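Long-range contact in GH62 arabinofuranosidase (Podospora anserina, PDB 4N4B), which probably removes arabinofuranosyl side groups from xylan, hydrolysing terminal non-reducing alpha-L-arabinofuranoside residues: residues 116-128 against 132-146. Residues are numbered along the deposited sequence; the frame is centred on the assembly and turned at random.
Sequences WYLVYQNGNAAYS and DINNPKGWTAPKVFY
Ile-133 CB lies over one face of the Trp-116 indole, 3.7 Å from the centroid of the five-membered ring and 11° off its normal, a CH-pi contact; with CG1 anti to the backbone N, CD1 continues across the six-membered ring. Asp-132 N lies at the indole edge; Trp-116 NE1 donates to a water that also accepts from Ile-133 N. Replacing Trp-116 with an alanine would probably leave Ile-133 without the face it packs on and the water without one of its donors. Trp-139 takes Leu-118 CB on a face, 3.5 Å from CZ3, while Ser-128 O sits at its edge. The Phe-145 ring receives Tyr-127 CD2 over one face and Val-119 CG2 at its edge; the planes of Phe-145 and Tyr-127 are inclined by 49°, with centroids 5.0 Å apart. The edge of Tyr-146 meets Asn-124 OD1, which also accepts from Ala-125 N, and Asn-124 ND2 donates to Tyr-146 O at 2.9 Å and 173°, fixing the amide from both ends. Ser-128 OG accepts from Tyr-120 OH and donates to the backbone carbonyl Thr-140 O at 2.6 Å. Backbone evidence for pairing is the reciprocal bonding of Tyr-127 with Lys-143, an antiparallel hydrogen-bonded pair, followed by the non-hydrogen-bonded pair Ala-126 and Val-144 and by Phe-145 N to Ala-125 O at 2.8 Å. Strand 143-144 thereby completes, as outermost strand, a four-stranded antiparallel sheet begun by 103-110, one blade of the five-bladed beta-propeller of GH62 enzymes.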
loop_
_atom_site.group_PDB
_atom_site.type_symbol
_atom_site.label_atom_id
_atom_site.label_comp_id
_atom_site.label_asym_id
_atom_site.label_seq_id
_atom_site.Cartn_x
_atom_site.Cartn_y
_atom_site.Cartn_z
ATOM N N TRP A 116 6.816 -15.347 5.899
ATOM C CA TRP A 116 6.145 -14.105 5.519
ATOM C C TRP A 116 7.123 -12.952 5.779
ATOM O O TRP A 116 7.821 -12.918 6.777
ATOM C CB TRP A 116 4.940 -13.910 6.448
ATOM C CG TRP A 116 3.879 -14.991 6.350
ATOM C CD1 TRP A 116 3.801 -16.091 7.112
ATOM C CD2 TRP A 116 2.818 -15.043 5.390
ATOM N NE1 TRP A 116 2.720 -16.845 6.689
ATOM C CE2 TRP A 116 2.090 -16.260 5.631
ATOM C CE3 TRP A 116 2.400 -14.229 4.346
ATOM C CZ2 TRP A 116 0.973 -16.612 4.844
ATOM C CZ3 TRP A 116 1.347 -14.607 3.611
ATOM C CH2 TRP A 116 0.659 -15.808 3.840
ATOM N N TYR A 117 7.024 -12.001 4.887
ATOM C CA TYR A 117 7.709 -10.689 4.961
ATOM C C TYR A 117 6.697 -9.600 5.195
ATOM O O TYR A 117 5.660 -9.598 4.538
ATOM C CB TYR A 117 8.552 -10.401 3.698
ATOM C CG TYR A 117 9.919 -11.115 3.707
ATOM C CD1 TYR A 117 10.010 -12.504 3.617
ATOM C CD2 TYR A 117 11.104 -10.395 3.838
ATOM C CE1 TYR A 117 11.238 -13.127 3.680
ATOM C CE2 TYR A 117 12.362 -11.036 3.919
ATOM C CZ TYR A 117 12.391 -12.395 3.829
ATOM O OH TYR A 117 13.644 -13.046 3.865
ATOM N N LEU A 118 7.070 -8.648 6.033
ATOM C CA LEU A 118 6.382 -7.389 6.218
ATOM C C LEU A 118 7.383 -6.266 5.913
ATOM O O LEU A 118 8.349 -6.160 6.598
ATOM C CB LEU A 118 5.842 -7.326 7.623
ATOM C CG LEU A 118 4.754 -6.200 7.896
ATOM C CD1 LEU A 118 3.462 -6.613 7.224
ATOM C CD2 LEU A 118 4.606 -5.998 9.393
ATOM N N VAL A 119 7.083 -5.553 4.813
ATOM C CA VAL A 119 7.926 -4.443 4.353
ATOM C C VAL A 119 7.281 -3.176 4.801
ATOM O O VAL A 119 6.063 -3.027 4.732
ATOM C CB VAL A 119 8.031 -4.542 2.838
ATOM C CG1 VAL A 119 8.698 -3.336 2.173
ATOM C CG2 VAL A 119 8.860 -5.823 2.466
ATOM N N TYR A 120 8.075 -2.204 5.245
ATOM C CA TYR A 120 7.583 -0.953 5.835
ATOM C C TYR A 120 8.737 0.030 5.936
ATOM O O TYR A 120 9.842 -0.243 5.577
ATOM C CB TYR A 120 6.900 -1.210 7.218
ATOM C CG TYR A 120 7.758 -1.913 8.163
ATOM C CD1 TYR A 120 7.752 -3.307 8.259
ATOM C CD2 TYR A 120 8.567 -1.264 9.074
ATOM C CE1 TYR A 120 8.577 -3.917 9.166
ATOM C CE2 TYR A 120 9.422 -1.887 9.994
ATOM C CZ TYR A 120 9.417 -3.240 10.036
ATOM O OH TYR A 120 10.190 -3.898 10.975
ATOM N N GLN A 121 8.410 1.234 6.347
ATOM C CA GLN A 121 9.383 2.297 6.503
ATOM C C GLN A 121 9.699 2.554 7.968
ATOM O O GLN A 121 8.808 2.454 8.836
ATOM C CB GLN A 121 8.955 3.561 5.808
ATOM C CG GLN A 121 7.838 4.297 6.563
ATOM C CD GLN A 121 6.903 4.968 5.625
ATOM O OE1 GLN A 121 6.505 4.457 4.586
ATOM N NE2 GLN A 121 6.471 6.191 5.982
ATOM N N ASN A 122 10.914 2.964 8.240
ATOM C CA ASN A 122 11.327 3.313 9.573
ATOM C C ASN A 122 12.319 4.530 9.532
ATOM O O ASN A 122 13.045 4.735 10.479
ATOM C CB ASN A 122 11.968 2.201 10.370
ATOM C CG ASN A 122 13.353 1.838 9.870
ATOM O OD1 ASN A 122 13.661 2.135 8.709
ATOM N ND2 ASN A 122 14.115 1.166 10.693
ATOM N N GLY A 123 12.279 5.284 8.423
ATOM C CA GLY A 123 13.376 6.252 8.123
ATOM C C GLY A 123 14.298 5.705 7.078
ATOM O O GLY A 123 14.849 6.468 6.298
ATOM N N ASN A 124 14.369 4.368 6.982
ATOM C CA ASN A 124 14.949 3.619 5.875
ATOM C C ASN A 124 13.816 2.758 5.336
ATOM O O ASN A 124 12.654 2.914 5.715
ATOM C CB ASN A 124 16.179 2.849 6.409
ATOM C CG ASN A 124 17.159 2.379 5.358
ATOM O OD1 ASN A 124 16.919 1.795 4.350
ATOM N ND2 ASN A 124 18.423 2.525 5.777
ATOM N N ALA A 125 14.121 1.849 4.409
ATOM C CA ALA A 125 13.251 0.814 3.897
ATOM C C ALA A 125 13.542 -0.436 4.742
ATOM O O ALA A 125 14.729 -0.879 4.763
ATOM C CB ALA A 125 13.512 0.545 2.434
ATOM N N ALA A 126 12.569 -0.970 5.446
ATOM C CA ALA A 126 12.791 -2.040 6.399
ATOM C C ALA A 126 11.888 -3.250 6.075
ATOM O O ALA A 126 10.927 -3.185 5.369
ATOM C CB ALA A 126 12.498 -1.499 7.731
ATOM N N TYR A 127 12.273 -4.356 6.705
ATOM C CA TYR A 127 11.440 -5.556 6.680
ATOM C C TYR A 127 11.608 -6.321 7.992
ATOM O O TYR A 127 12.636 -6.324 8.668
ATOM C CB TYR A 127 11.790 -6.432 5.458
ATOM C CG TYR A 127 13.138 -7.071 5.558
ATOM C CD1 TYR A 127 13.317 -8.330 6.191
ATOM C CD2 TYR A 127 14.297 -6.441 5.117
ATOM C CE1 TYR A 127 14.592 -8.873 6.301
ATOM C CE2 TYR A 127 15.570 -7.025 5.221
ATOM C CZ TYR A 127 15.671 -8.206 5.844
ATOM O OH TYR A 127 16.952 -8.788 6.025
ATOM N N SER A 128 10.498 -7.049 8.268
ATOM C CA SER A 128 10.423 -8.061 9.321
ATOM C C SER A 128 9.982 -9.356 8.676
ATOM O O SER A 128 9.349 -9.370 7.639
ATOM C CB SER A 128 9.486 -7.622 10.393
ATOM O OG SER A 128 9.995 -6.547 11.139
ATOM N N ASP A 132 4.627 -17.433 10.770
ATOM C CA ASP A 132 3.169 -17.644 10.864
ATOM C C ASP A 132 2.466 -16.263 10.965
ATOM O O ASP A 132 2.563 -15.575 11.970
ATOM C CB ASP A 132 2.899 -18.415 12.155
ATOM C CG ASP A 132 1.364 -18.750 12.387
ATOM O OD1 ASP A 132 0.591 -18.423 11.503
ATOM O OD2 ASP A 132 1.107 -19.463 13.396
ATOM N N ILE A 133 1.749 -15.973 9.890
ATOM C CA ILE A 133 1.030 -14.663 9.814
ATOM C C ILE A 133 0.032 -14.523 10.948
ATOM O O ILE A 133 -0.331 -13.375 11.315
ATOM C CB ILE A 133 0.392 -14.554 8.457
ATOM C CG1 ILE A 133 -0.012 -13.064 8.199
ATOM C CG2 ILE A 133 -0.819 -15.470 8.265
ATOM C CD1 ILE A 133 -0.477 -12.857 6.799
ATOM N N ASN A 134 -0.463 -15.631 11.524
ATOM C CA ASN A 134 -1.443 -15.492 12.594
ATOM C C ASN A 134 -0.868 -15.070 13.927
ATOM O O ASN A 134 -1.617 -14.770 14.879
ATOM C CB ASN A 134 -2.112 -16.876 12.827
ATOM C CG ASN A 134 -2.827 -17.356 11.641
ATOM O OD1 ASN A 134 -2.367 -18.289 10.918
ATOM N ND2 ASN A 134 -3.866 -16.760 11.314
ATOM N N ASN A 135 0.478 -14.974 14.070
ATOM C CA ASN A 135 1.105 -14.629 15.283
ATOM C C ASN A 135 1.625 -13.137 15.192
ATOM O O ASN A 135 2.819 -12.920 14.790
ATOM C CB ASN A 135 2.295 -15.545 15.588
ATOM C CG ASN A 135 3.017 -15.156 16.861
ATOM O OD1 ASN A 135 2.477 -14.408 17.702
ATOM N ND2 ASN A 135 4.266 -15.614 16.991
ATOM N N PRO A 136 0.882 -12.188 15.666
ATOM C CA PRO A 136 1.362 -10.778 15.574
ATOM C C PRO A 136 2.486 -10.563 16.507
ATOM O O PRO A 136 3.159 -9.498 16.381
ATOM C CB PRO A 136 0.157 -9.954 15.959
ATOM C CG PRO A 136 -0.703 -10.921 16.733
ATOM C CD PRO A 136 -0.488 -12.269 16.190
ATOM N N LYS A 137 2.834 -11.375 17.494
ATOM C CA LYS A 137 3.978 -11.235 18.315
ATOM C C LYS A 137 5.262 -11.774 17.711
ATOM O O LYS A 137 6.310 -11.585 18.339
ATOM C CB LYS A 137 3.742 -11.860 19.694
ATOM C CG LYS A 137 2.572 -11.187 20.442
ATOM C CD LYS A 137 2.433 -11.670 21.865
ATOM C CE LYS A 137 3.169 -10.754 22.765
ATOM N NZ LYS A 137 3.129 -11.323 24.150
ATOM N N GLY A 138 5.188 -12.389 16.573
ATOM C CA GLY A 138 6.318 -13.059 15.958
ATOM C C GLY A 138 7.165 -12.259 15.019
ATOM O O GLY A 138 8.211 -12.706 14.587
ATOM N N TRP A 139 6.798 -11.020 14.716
ATOM C CA TRP A 139 7.519 -10.256 13.689
ATOM C C TRP A 139 8.873 -9.782 14.266
ATOM O O TRP A 139 8.944 -9.177 15.339
ATOM C CB TRP A 139 6.625 -9.081 13.301
ATOM C CG TRP A 139 5.425 -9.475 12.555
ATOM C CD1 TRP A 139 4.148 -9.682 13.044
ATOM C CD2 TRP A 139 5.395 -9.960 11.193
ATOM N NE1 TRP A 139 3.355 -10.172 12.057
ATOM C CE2 TRP A 139 4.073 -10.392 10.909
ATOM C CE3 TRP A 139 6.372 -10.080 10.198
ATOM C CZ2 TRP A 139 3.754 -10.897 9.663
ATOM C CZ3 TRP A 139 6.021 -10.552 8.986
ATOM C CH2 TRP A 139 4.733 -10.984 8.721
ATOM N N THR A 140 9.901 -10.030 13.481
ATOM C CA THR A 140 11.260 -9.717 13.936
ATOM C C THR A 140 11.537 -8.187 14.090
ATOM O O THR A 140 10.810 -7.356 13.460
ATOM C CB THR A 140 12.277 -10.300 12.953
ATOM O OG1 THR A 140 11.982 -9.839 11.638
ATOM C CG2 THR A 140 12.337 -11.809 12.946
ATOM N N ALA A 141 12.593 -7.890 14.833
ATOM C CA ALA A 141 13.079 -6.512 14.787
ATOM C C ALA A 141 13.463 -6.207 13.379
ATOM O O ALA A 141 13.971 -7.064 12.643
ATOM C CB ALA A 141 14.253 -6.411 15.696
ATOM N N PRO A 142 13.284 -4.948 12.951
ATOM C CA PRO A 142 13.605 -4.587 11.537
ATOM C C PRO A 142 15.055 -4.824 11.149
ATOM O O PRO A 142 15.942 -4.646 11.960
ATOM C CB PRO A 142 13.305 -3.102 11.450
ATOM C CG PRO A 142 13.321 -2.654 12.825
ATOM C CD PRO A 142 12.779 -3.785 13.671
ATOM N N LYS A 143 15.193 -5.236 9.893
ATOM C CA LYS A 143 16.467 -5.092 9.124
ATOM C C LYS A 143 16.159 -4.166 8.004
ATOM O O LYS A 143 14.994 -3.930 7.631
ATOM C CB LYS A 143 16.986 -6.438 8.660
ATOM C CG LYS A 143 17.431 -7.303 9.782
ATOM C CD LYS A 143 18.139 -8.548 9.211
ATOM C CE LYS A 143 18.896 -9.390 10.287
ATOM N NZ LYS A 143 17.900 -10.106 11.101
ATOM N N VAL A 144 17.204 -3.552 7.396
ATOM C CA VAL A 144 17.026 -2.543 6.362
ATOM C C VAL A 144 17.478 -3.012 5.028
ATOM O O VAL A 144 18.528 -3.691 4.897
ATOM C CB VAL A 144 17.614 -1.157 6.797
ATOM C CG1 VAL A 144 16.921 -0.610 8.054
ATOM C CG2 VAL A 144 19.123 -1.232 6.951
ATOM N N PHE A 145 16.845 -2.590 3.960
ATOM C CA PHE A 145 17.235 -2.873 2.613
ATOM C C PHE A 145 18.442 -2.064 2.163
ATOM O O PHE A 145 19.105 -2.486 1.249
ATOM C CB PHE A 145 16.112 -2.630 1.635
ATOM C CG PHE A 145 14.984 -3.666 1.716
ATOM C CD1 PHE A 145 15.144 -4.932 1.168
ATOM C CD2 PHE A 145 13.758 -3.358 2.323
ATOM C CE1 PHE A 145 14.128 -5.842 1.203
ATOM C CE2 PHE A 145 12.723 -4.288 2.353
ATOM C CZ PHE A 145 12.929 -5.514 1.797
ATOM N N TYR A 146 18.681 -0.920 2.809
ATOM C CA TYR A 146 19.765 -0.009 2.388
ATOM C C TYR A 146 20.624 0.225 3.629
ATOM O O TYR A 146 20.558 1.227 4.370
ATOM C CB TYR A 146 19.200 1.308 1.849
ATOM C CG TYR A 146 18.390 1.147 0.617
ATOM C CD1 TYR A 146 18.924 0.960 -0.609
ATOM C CD2 TYR A 146 17.007 1.186 0.716
ATOM C CE1 TYR A 146 18.153 0.846 -1.724
ATOM C CE2 TYR A 146 16.223 1.112 -0.379
ATOM C CZ TYR A 146 16.752 0.940 -1.647
ATOM O OH TYR A 146 15.955 0.911 -2.720
HETATM O O HOH W 1 0.997 -18.700 8.265
HETATM O O HOH W 2 13.851 -8.318 10.223
#